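Local coordinates for protein pseudoaglycone deacetylase Dbv21 (Actinoplanes teichomyceticus, PDB 3DFI) that probably removes an acetyl group from a pseudoaglycone intermediate of the lipoglycopeptide antibiotic A40926, as a zinc-dependent deacetylase, at residues 75-87 / 218-230. Residues are numbered along the deposited sequence; the frame is centred on the assembly and turned at random.
Sequences RRNEDIAALDQLG and RKFQAMKHYATQL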
ATOM      1  N   ARG A  75      -1.212  -1.293 -15.291  1.00 47.65           N
ATOM      2  CA  ARG A  75      -1.249  -1.011 -13.843  1.00 47.24           C
ATOM      3  C   ARG A  75      -0.064  -0.164 -13.372  1.00 47.26           C
ATOM      4  O   ARG A  75      -0.222   0.718 -12.527  1.00 47.30           O
ATOM      5  CB  ARG A  75      -1.334  -2.313 -13.064  1.00 47.40           C
ATOM      6  CG  ARG A  75      -2.671  -3.062 -13.268  1.00 48.19           C
ATOM      7  CD  ARG A  75      -2.862  -4.154 -12.218  1.00 49.02           C
ATOM      8  NE  ARG A  75      -2.944  -3.637 -10.845  1.00 50.75           N
ATOM      9  CZ  ARG A  75      -3.032  -4.432  -9.774  1.00 48.52           C
ATOM     10  NH1 ARG A  75      -3.053  -5.745  -9.945  1.00 48.70           N
ATOM     11  NH2 ARG A  75      -3.101  -3.933  -8.549  1.00 47.48           N
ATOM     12  N   ARG A  76       1.115  -0.391 -13.951  1.00 47.51           N
ATOM     13  CA  ARG A  76       2.271   0.449 -13.611  1.00 47.52           C
ATOM     14  C   ARG A  76       2.026   1.889 -14.078  1.00 48.29           C
ATOM     15  O   ARG A  76       2.389   2.842 -13.379  1.00 48.28           O
ATOM     16  CB  ARG A  76       3.562  -0.115 -14.195  1.00 47.58           C
ATOM     17  CG  ARG A  76       4.112  -1.307 -13.426  1.00 45.48           C
ATOM     18  CD  ARG A  76       5.514  -1.678 -13.896  1.00 46.53           C
ATOM     19  NE  ARG A  76       5.589  -1.968 -15.338  1.00 48.02           N
ATOM     20  CZ  ARG A  76       5.381  -3.170 -15.871  1.00 48.75           C
ATOM     21  NH1 ARG A  76       5.041  -4.208 -15.102  1.00 51.56           N
ATOM     22  NH2 ARG A  76       5.521  -3.345 -17.167  1.00 49.01           N
ATOM     23  N   ASN A  77       1.389   2.036 -15.241  1.00 47.93           N
ATOM     24  CA  ASN A  77       1.005   3.362 -15.746  1.00 48.77           C
ATOM     25  C   ASN A  77      -0.043   4.039 -14.872  1.00 48.06           C
ATOM     26  O   ASN A  77      -0.001   5.253 -14.659  1.00 48.12           O
ATOM     27  CB  ASN A  77       0.505   3.284 -17.200  1.00 47.76           C
ATOM     28  CG  ASN A  77       1.638   3.088 -18.209  1.00 50.91           C
ATOM     29  OD1 ASN A  77       2.726   3.679 -18.091  1.00 49.33           O
ATOM     30  ND2 ASN A  77       1.369   2.283 -19.233  1.00 50.02           N
ATOM     31  N   GLU A  78      -1.006   3.258 -14.391  1.00 48.34           N
ATOM     32  CA  GLU A  78      -1.984   3.774 -13.433  1.00 48.44           C
ATOM     33  C   GLU A  78      -1.302   4.299 -12.160  1.00 48.70           C
ATOM     34  O   GLU A  78      -1.640   5.384 -11.652  1.00 48.95           O
ATOM     35  CB  GLU A  78      -2.998   2.690 -13.068  1.00 48.71           C
ATOM     36  CG  GLU A  78      -3.965   2.294 -14.235  1.00 48.39           C
ATOM     37  CD  GLU A  78      -4.998   1.265 -13.788  1.00 48.90           C
ATOM     38  OE1 GLU A  78      -4.777   0.578 -12.747  1.00 45.19           O
ATOM     39  OE2 GLU A  78      -6.052   1.166 -14.458  1.00 45.01           O
ATOM     40  N   ASP A  79      -0.366   3.507 -11.640  1.00 48.23           N
ATOM     41  CA  ASP A  79       0.382   3.845 -10.433  1.00 49.15           C
ATOM     42  C   ASP A  79       1.176   5.147 -10.625  1.00 49.44           C
ATOM     43  O   ASP A  79       1.154   6.012  -9.763  1.00 49.55           O
ATOM     44  CB  ASP A  79       1.303   2.672 -10.053  1.00 48.02           C
ATOM     45  CG  ASP A  79       1.989   2.866  -8.709  1.00 51.06           C
ATOM     46  OD1 ASP A  79       1.290   3.006  -7.679  1.00 53.23           O
ATOM     47  OD2 ASP A  79       3.231   2.842  -8.687  1.00 52.68           O
ATOM     48  N   ILE A  80       1.843   5.299 -11.772  1.00 50.54           N
ATOM     49  CA  ILE A  80       2.591   6.533 -12.075  1.00 51.11           C
ATOM     50  C   ILE A  80       1.667   7.777 -12.085  1.00 51.75           C
ATOM     51  O   ILE A  80       1.972   8.785 -11.429  1.00 52.09           O
ATOM     52  CB  ILE A  80       3.401   6.373 -13.382  1.00 51.40           C
ATOM     53  CG1 ILE A  80       4.518   5.331 -13.170  1.00 50.67           C
ATOM     54  CG2 ILE A  80       3.935   7.724 -13.916  1.00 50.92           C
ATOM     55  CD1 ILE A  80       5.111   4.717 -14.478  1.00 51.09           C
ATOM     56  N   ALA A  81       0.541   7.688 -12.793  1.00 51.38           N
ATOM     57  CA  ALA A  81      -0.457   8.776 -12.849  1.00 51.11           C
ATOM     58  C   ALA A  81      -0.944   9.182 -11.450  1.00 50.91           C
ATOM     59  O   ALA A  81      -0.939  10.369 -11.095  1.00 51.10           O
ATOM     60  CB  ALA A  81      -1.648   8.368 -13.737  1.00 50.28           C
ATOM     61  N   ALA A  82      -1.345   8.187 -10.667  1.00 50.04           N
ATOM     62  CA  ALA A  82      -1.762   8.382  -9.273  1.00 50.94           C
ATOM     63  C   ALA A  82      -0.687   9.051  -8.391  1.00 50.71           C
ATOM     64  O   ALA A  82      -0.939  10.075  -7.757  1.00 51.38           O
ATOM     65  CB  ALA A  82      -2.197   7.049  -8.646  1.00 49.77           C
ATOM     66  N   LEU A  83       0.513   8.486  -8.364  1.00 50.82           N
ATOM     67  CA  LEU A  83       1.553   8.997  -7.453  1.00 50.37           C
ATOM     68  C   LEU A  83       2.008  10.416  -7.834  1.00 51.59           C
ATOM     69  O   LEU A  83       2.209  11.276  -6.956  1.00 51.59           O
ATOM     70  CB  LEU A  83       2.723   8.004  -7.360  1.00 49.34           C
ATOM     71  CG  LEU A  83       2.380   6.679  -6.670  1.00 46.86           C
ATOM     72  CD1 LEU A  83       3.490   5.651  -6.808  1.00 48.97           C
ATOM     73  CD2 LEU A  83       2.039   6.892  -5.203  1.00 45.40           C
ATOM     74  N   ASP A  84       2.171  10.655  -9.138  1.00 52.20           N
ATOM     75  CA  ASP A  84       2.381  12.004  -9.681  1.00 53.77           C
ATOM     76  C   ASP A  84       1.392  13.058  -9.168  1.00 54.39           C
ATOM     77  O   ASP A  84       1.784  14.204  -8.937  1.00 54.86           O
ATOM     78  CB  ASP A  84       2.313  11.987 -11.214  1.00 53.78           C
ATOM     79  CG  ASP A  84       3.595  11.504 -11.854  1.00 54.49           C
ATOM     80  OD1 ASP A  84       4.520  11.068 -11.127  1.00 56.64           O
ATOM     81  OD2 ASP A  84       3.683  11.551 -13.097  1.00 55.43           O
ATOM     82  N   GLN A  85       0.120  12.685  -9.011  1.00 54.90           N
ATOM     83  CA  GLN A  85      -0.892  13.616  -8.483  1.00 55.33           C
ATOM     84  C   GLN A  85      -0.692  13.927  -6.981  1.00 54.75           C
ATOM     85  O   GLN A  85      -1.094  14.997  -6.497  1.00 54.54           O
ATOM     86  CB  GLN A  85      -2.326  13.120  -8.769  1.00 55.91           C
ATOM     87  CG  GLN A  85      -3.394  14.269  -9.020  1.00 58.80           C
ATOM     88  CD  GLN A  85      -3.955  14.882  -7.715  1.00 60.98           C
ATOM     89  OE1 GLN A  85      -3.956  14.232  -6.661  1.00 60.90           O
ATOM     90  NE2 GLN A  85      -4.442  16.124  -7.792  1.00 60.45           N
ATOM     91  N   LEU A  86      -0.060  12.999  -6.257  1.00 53.48           N
ATOM     92  CA  LEU A  86       0.242  13.202  -4.841  1.00 52.78           C
ATOM     93  C   LEU A  86       1.607  13.859  -4.617  1.00 51.98           C
ATOM     94  O   LEU A  86       1.989  14.162  -3.470  1.00 51.52           O
ATOM     95  CB  LEU A  86       0.193  11.872  -4.092  1.00 52.99           C
ATOM     96  CG  LEU A  86      -1.106  11.066  -4.037  1.00 52.74           C
ATOM     97  CD1 LEU A  86      -0.872   9.835  -3.176  1.00 53.97           C
ATOM     98  CD2 LEU A  86      -2.265  11.906  -3.491  1.00 54.43           C
ATOM     99  N   GLY A  87       2.324  14.069  -5.722  1.00 50.63           N
ATOM    100  CA  GLY A  87       3.698  14.533  -5.718  1.00 50.37           C
ATOM    101  C   GLY A  87       4.690  13.526  -5.161  1.00 50.03           C
ATOM    102  O   GLY A  87       5.731  13.913  -4.658  1.00 50.31           O
ATOM    103  N   ARG A 218      -6.767  15.441  -2.885  1.00 48.84           N
ATOM    104  CA  ARG A 218      -5.692  14.845  -3.678  1.00 48.62           C
ATOM    105  C   ARG A 218      -5.667  13.313  -3.612  1.00 48.33           C
ATOM    106  O   ARG A 218      -5.413  12.658  -4.626  1.00 47.52           O
ATOM    107  CB  ARG A 218      -4.336  15.421  -3.300  1.00 48.32           C
ATOM    108  CG  ARG A 218      -4.185  16.889  -3.700  1.00 49.41           C
ATOM    109  CD  ARG A 218      -2.888  17.429  -3.130  1.00 50.32           C
ATOM    110  NE  ARG A 218      -1.761  17.021  -3.961  1.00 50.31           N
ATOM    111  CZ  ARG A 218      -0.496  17.015  -3.583  1.00 49.55           C
ATOM    112  NH1 ARG A 218       0.427  16.638  -4.445  1.00 50.72           N
ATOM    113  NH2 ARG A 218      -0.155  17.371  -2.354  1.00 51.16           N
ATOM    114  N   LYS A 219      -5.941  12.746  -2.433  1.00 47.93           N
ATOM    115  CA  LYS A 219      -6.047  11.279  -2.307  1.00 47.63           C
ATOM    116  C   LYS A 219      -7.132  10.708  -3.258  1.00 47.71           C
ATOM    117  O   LYS A 219      -6.874   9.758  -3.994  1.00 48.32           O
ATOM    118  CB  LYS A 219      -6.381  10.885  -0.870  1.00 47.32           C
ATOM    119  CG  LYS A 219      -6.529   9.381  -0.673  1.00 48.35           C
ATOM    120  CD  LYS A 219      -7.083   8.999   0.711  1.00 47.33           C
ATOM    121  CE  LYS A 219      -7.098   7.481   0.849  1.00 47.92           C
ATOM    122  NZ  LYS A 219      -7.204   6.976   2.259  1.00 48.17           N
ATOM    123  N   PHE A 220      -8.342  11.266  -3.197  1.00 47.42           N
ATOM    124  CA  PHE A 220      -9.486  10.717  -3.919  1.00 47.82           C
ATOM    125  C   PHE A 220      -9.260  10.845  -5.438  1.00 48.02           C
ATOM    126  O   PHE A 220      -9.564   9.928  -6.209  1.00 48.21           O
ATOM    127  CB  PHE A 220     -10.796  11.392  -3.469  1.00 48.05           C
ATOM    128  CG  PHE A 220     -11.332  10.916  -2.113  1.00 47.90           C
ATOM    129  CD1 PHE A 220     -12.635  11.246  -1.717  1.00 49.40           C
ATOM    130  CD2 PHE A 220     -10.564  10.159  -1.248  1.00 49.92           C
ATOM    131  CE1 PHE A 220     -13.141  10.826  -0.482  1.00 49.81           C
ATOM    132  CE2 PHE A 220     -11.058   9.741   0.009  1.00 47.95           C
ATOM    133  CZ  PHE A 220     -12.330  10.067   0.387  1.00 48.75           C
ATOM    134  N   GLN A 221      -8.665  11.957  -5.853  1.00 48.30           N
ATOM    135  CA  GLN A 221      -8.323  12.165  -7.258  1.00 48.72           C
ATOM    136  C   GLN A 221      -7.273  11.170  -7.744  1.00 49.08           C
ATOM    137  O   GLN A 221      -7.410  10.590  -8.815  1.00 48.85           O
ATOM    138  CB  GLN A 221      -7.893  13.624  -7.500  1.00 48.91           C
ATOM    139  CG  GLN A 221      -7.737  14.000  -8.972  1.00 48.82           C
ATOM    140  CD  GLN A 221      -9.058  14.036  -9.745  1.00 48.89           C
ATOM    141  OE1 GLN A 221     -10.100  14.454  -9.223  1.00 47.53           O
ATOM    142  NE2 GLN A 221      -9.007  13.618 -11.011  1.00 47.38           N
ATOM    143  N   ALA A 222      -6.240  10.956  -6.938  1.00 49.38           N
ATOM    144  CA  ALA A 222      -5.234   9.945  -7.212  1.00 49.86           C
ATOM    145  C   ALA A 222      -5.827   8.533  -7.347  1.00 50.58           C
ATOM    146  O   ALA A 222      -5.428   7.788  -8.250  1.00 50.69           O
ATOM    147  CB  ALA A 222      -4.130   9.978  -6.132  1.00 49.37           C
ATOM    148  N   MET A 223      -6.765   8.171  -6.458  1.00 50.42           N
ATOM    149  CA  MET A 223      -7.430   6.855  -6.503  1.00 50.70           C
ATOM    150  C   MET A 223      -8.144   6.546  -7.832  1.00 49.59           C
ATOM    151  O   MET A 223      -8.188   5.390  -8.260  1.00 48.34           O
ATOM    152  CB  MET A 223      -8.437   6.709  -5.364  1.00 50.41           C
ATOM    153  CG  MET A 223      -7.812   6.509  -3.979  1.00 51.84           C
ATOM    154  SD  MET A 223      -9.058   6.677  -2.692  1.00 53.69           S
ATOM    155  CE  MET A 223     -10.214   5.421  -3.243  1.00 56.54           C
ATOM    156  N   LYS A 224      -8.707   7.581  -8.460  1.00 49.49           N
ATOM    157  CA  LYS A 224      -9.393   7.458  -9.756  1.00 49.43           C
ATOM    158  C   LYS A 224      -8.483   6.890 -10.843  1.00 49.51           C
ATOM    159  O   LYS A 224      -8.964   6.253 -11.782  1.00 49.04           O
ATOM    160  CB  LYS A 224      -9.953   8.806 -10.207  1.00 49.57           C
ATOM    161  CG  LYS A 224     -11.039   9.351  -9.301  1.00 50.09           C
ATOM    162  CD  LYS A 224     -11.510  10.722  -9.755  1.00 49.48           C
ATOM    163  CE  LYS A 224     -12.435  11.349  -8.716  1.00 49.52           C
ATOM    164  NZ  LYS A 224     -13.071  12.595  -9.231  1.00 51.31           N
ATOM    165  N   HIS A 225      -7.168   7.085 -10.700  1.00 49.60           N
ATOM    166  CA  HIS A 225      -6.236   6.592 -11.708  1.00 50.06           C
ATOM    167  C   HIS A 225      -6.117   5.073 -11.784  1.00 49.98           C
ATOM    168  O   HIS A 225      -5.857   4.536 -12.856  1.00 49.71           O
ATOM    169  CB  HIS A 225      -4.878   7.270 -11.612  1.00 49.99           C
ATOM    170  CG  HIS A 225      -4.868   8.627 -12.233  1.00 51.35           C
ATOM    171  ND1 HIS A 225      -5.069   8.819 -13.585  1.00 51.02           N
ATOM    172  CD2 HIS A 225      -4.717   9.861 -11.694  1.00 52.59           C
ATOM    173  CE1 HIS A 225      -5.031  10.112 -13.855  1.00 51.82           C
ATOM    174  NE2 HIS A 225      -4.827  10.768 -12.725  1.00 53.48           N
ATOM    175  N   TYR A 226      -6.369   4.384 -10.673  1.00 49.75           N
ATOM    176  CA  TYR A 226      -6.326   2.915 -10.667  1.00 49.36           C
ATOM    177  C   TYR A 226      -7.657   2.329 -11.147  1.00 48.89           C
ATOM    178  O   TYR A 226      -8.334   1.615 -10.402  1.00 48.35           O
ATOM    179  CB  TYR A 226      -6.028   2.393  -9.274  1.00 49.26           C
ATOM    180  CG  TYR A 226      -4.714   2.830  -8.708  1.00 48.26           C
ATOM    181  CD1 TYR A 226      -3.523   2.219  -9.102  1.00 50.60           C
ATOM    182  CD2 TYR A 226      -4.654   3.837  -7.743  1.00 49.78           C
ATOM    183  CE1 TYR A 226      -2.273   2.614  -8.556  1.00 48.54           C
ATOM    184  CE2 TYR A 226      -3.413   4.235  -7.178  1.00 51.36           C
ATOM    185  CZ  TYR A 226      -2.227   3.619  -7.591  1.00 50.14           C
ATOM    186  OH  TYR A 226      -0.999   4.000  -7.037  1.00 49.52           O
ATOM    187  N   ALA A 227      -7.978   2.578 -12.410  1.00 48.24           N
ATOM    188  CA  ALA A 227      -9.323   2.349 -12.942  1.00 48.26           C
ATOM    189  C   ALA A 227      -9.583   0.862 -13.054  1.00 48.53           C
ATOM    190  O   ALA A 227     -10.721   0.396 -13.015  1.00 48.22           O
ATOM    191  CB  ALA A 227      -9.421   2.975 -14.311  1.00 48.68           C
ATOM    192  N   THR A 228      -8.502   0.138 -13.298  1.00 48.18           N
ATOM    193  CA  THR A 228      -8.511  -1.310 -13.383  1.00 49.43           C
ATOM    194  C   THR A 228      -9.057  -1.925 -12.063  1.00 49.40           C
ATOM    195  O   THR A 228     -10.005  -2.703 -12.088  1.00 48.82           O
ATOM    196  CB  THR A 228      -7.063  -1.763 -13.744  1.00 50.56           C
ATOM    197  OG1 THR A 228      -7.079  -2.957 -14.521  1.00 56.08           O
ATOM    198  CG2 THR A 228      -6.173  -1.859 -12.567  1.00 46.09           C
ATOM    199  N   GLN A 229      -8.477  -1.513 -10.931  1.00 49.27           N
ATOM    200  CA  GLN A 229      -8.837  -1.972  -9.595  1.00 50.30           C
ATOM    201  C   GLN A 229     -10.164  -1.381  -9.135  1.00 50.28           C
ATOM    202  O   GLN A 229     -11.013  -2.095  -8.576  1.00 50.88           O
ATOM    203  CB  GLN A 229      -7.730  -1.631  -8.581  1.00 49.63           C
ATOM    204  CG  GLN A 229      -6.357  -2.255  -8.904  1.00 52.18           C
ATOM    205  CD  GLN A 229      -6.448  -3.695  -9.393  1.00 54.58           C
ATOM    206  OE1 GLN A 229      -6.291  -3.964 -10.591  1.00 54.34           O
ATOM    207  NE2 GLN A 229      -6.740  -4.620  -8.482  1.00 52.90           N
ATOM    208  N   LEU A 230     -10.364  -0.087  -9.378  1.00 50.53           N
ATOM    209  CA  LEU A 230     -11.662   0.525  -9.055  1.00 50.98           C
ATOM    210  C   LEU A 230     -12.827  -0.004  -9.863  1.00 50.65           C
ATOM    211  O   LEU A 230     -13.993   0.207  -9.487  1.00 49.81           O
ATOM    212  CB  LEU A 230     -11.605   2.058  -9.061  1.00 51.51           C
ATOM    213  CG  LEU A 230     -11.149   2.613  -7.686  1.00 52.19           C
ATOM    214  CD1 LEU A 230      -9.797   2.057  -7.218  1.00 53.36           C
ATOM    215  CD2 LEU A 230     -11.123   4.132  -7.674  1.00 53.45           C
TER
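Tyr226 leans against one side of helix 75-86, between Glu78, Asp79 and Ala82. Its CB comes near Glu78 OE1. CD1 lies 4.0 Å from Glu78 CB, and CE1 sits close to Asp79 CA. Across the ring from CD1 and CE1, the atoms CD2 and CE2 meet Ala82 CB, as does CZ; CE2 is closest at 3.4 Å. At the tip, OH donates a hydrogen bond of 2.6 Å to Asp79 OD1. The oxygen is met on its anti side. Asp79 has CG anti to its backbone N (chi1 -173°), which swings the carboxylate toward the hydroxyl. Its other oxygen, OD2, is hydrogen-bonded to His92, so both carboxylate oxygens are held.

The CA atoms come closest at Ala82 and Ala222. Helices 75-86 and 218-223 run nearly antiparallel, their axes 8.4 Å apart, and these two small side chains fit the close approach. Leu86 CD2 packs on Ala222 CB. Ala81 CB sits over one face of the His225 ring, a CH-pi contact. Both helices belong to the alpha/beta fold of a PIG-L-type deacetylase; helix 19-33 also packs on Leu83 and Tyr226.

Beyond Tyr226 the chain starts a new helix, 227-233. Glu78 extends past His225 O, and its OE2 accepts a 2.9 Å hydrogen bond from Thr228 N on the syn side. Arg75 stacks its guanidinium on the amide of Gln229, planes 8° apart. Its NH2 is hydrogen-bonded to Leu17 O. The nearest atom of the Arg75 side chain is about 6 Å from the bound zinc ion, which His16, Asp19 and His161 hold. At the far end, Arg218 NH1 donates to Gln85 O at 3.0 Å, while NH2 forms a salt bridge with Glu32.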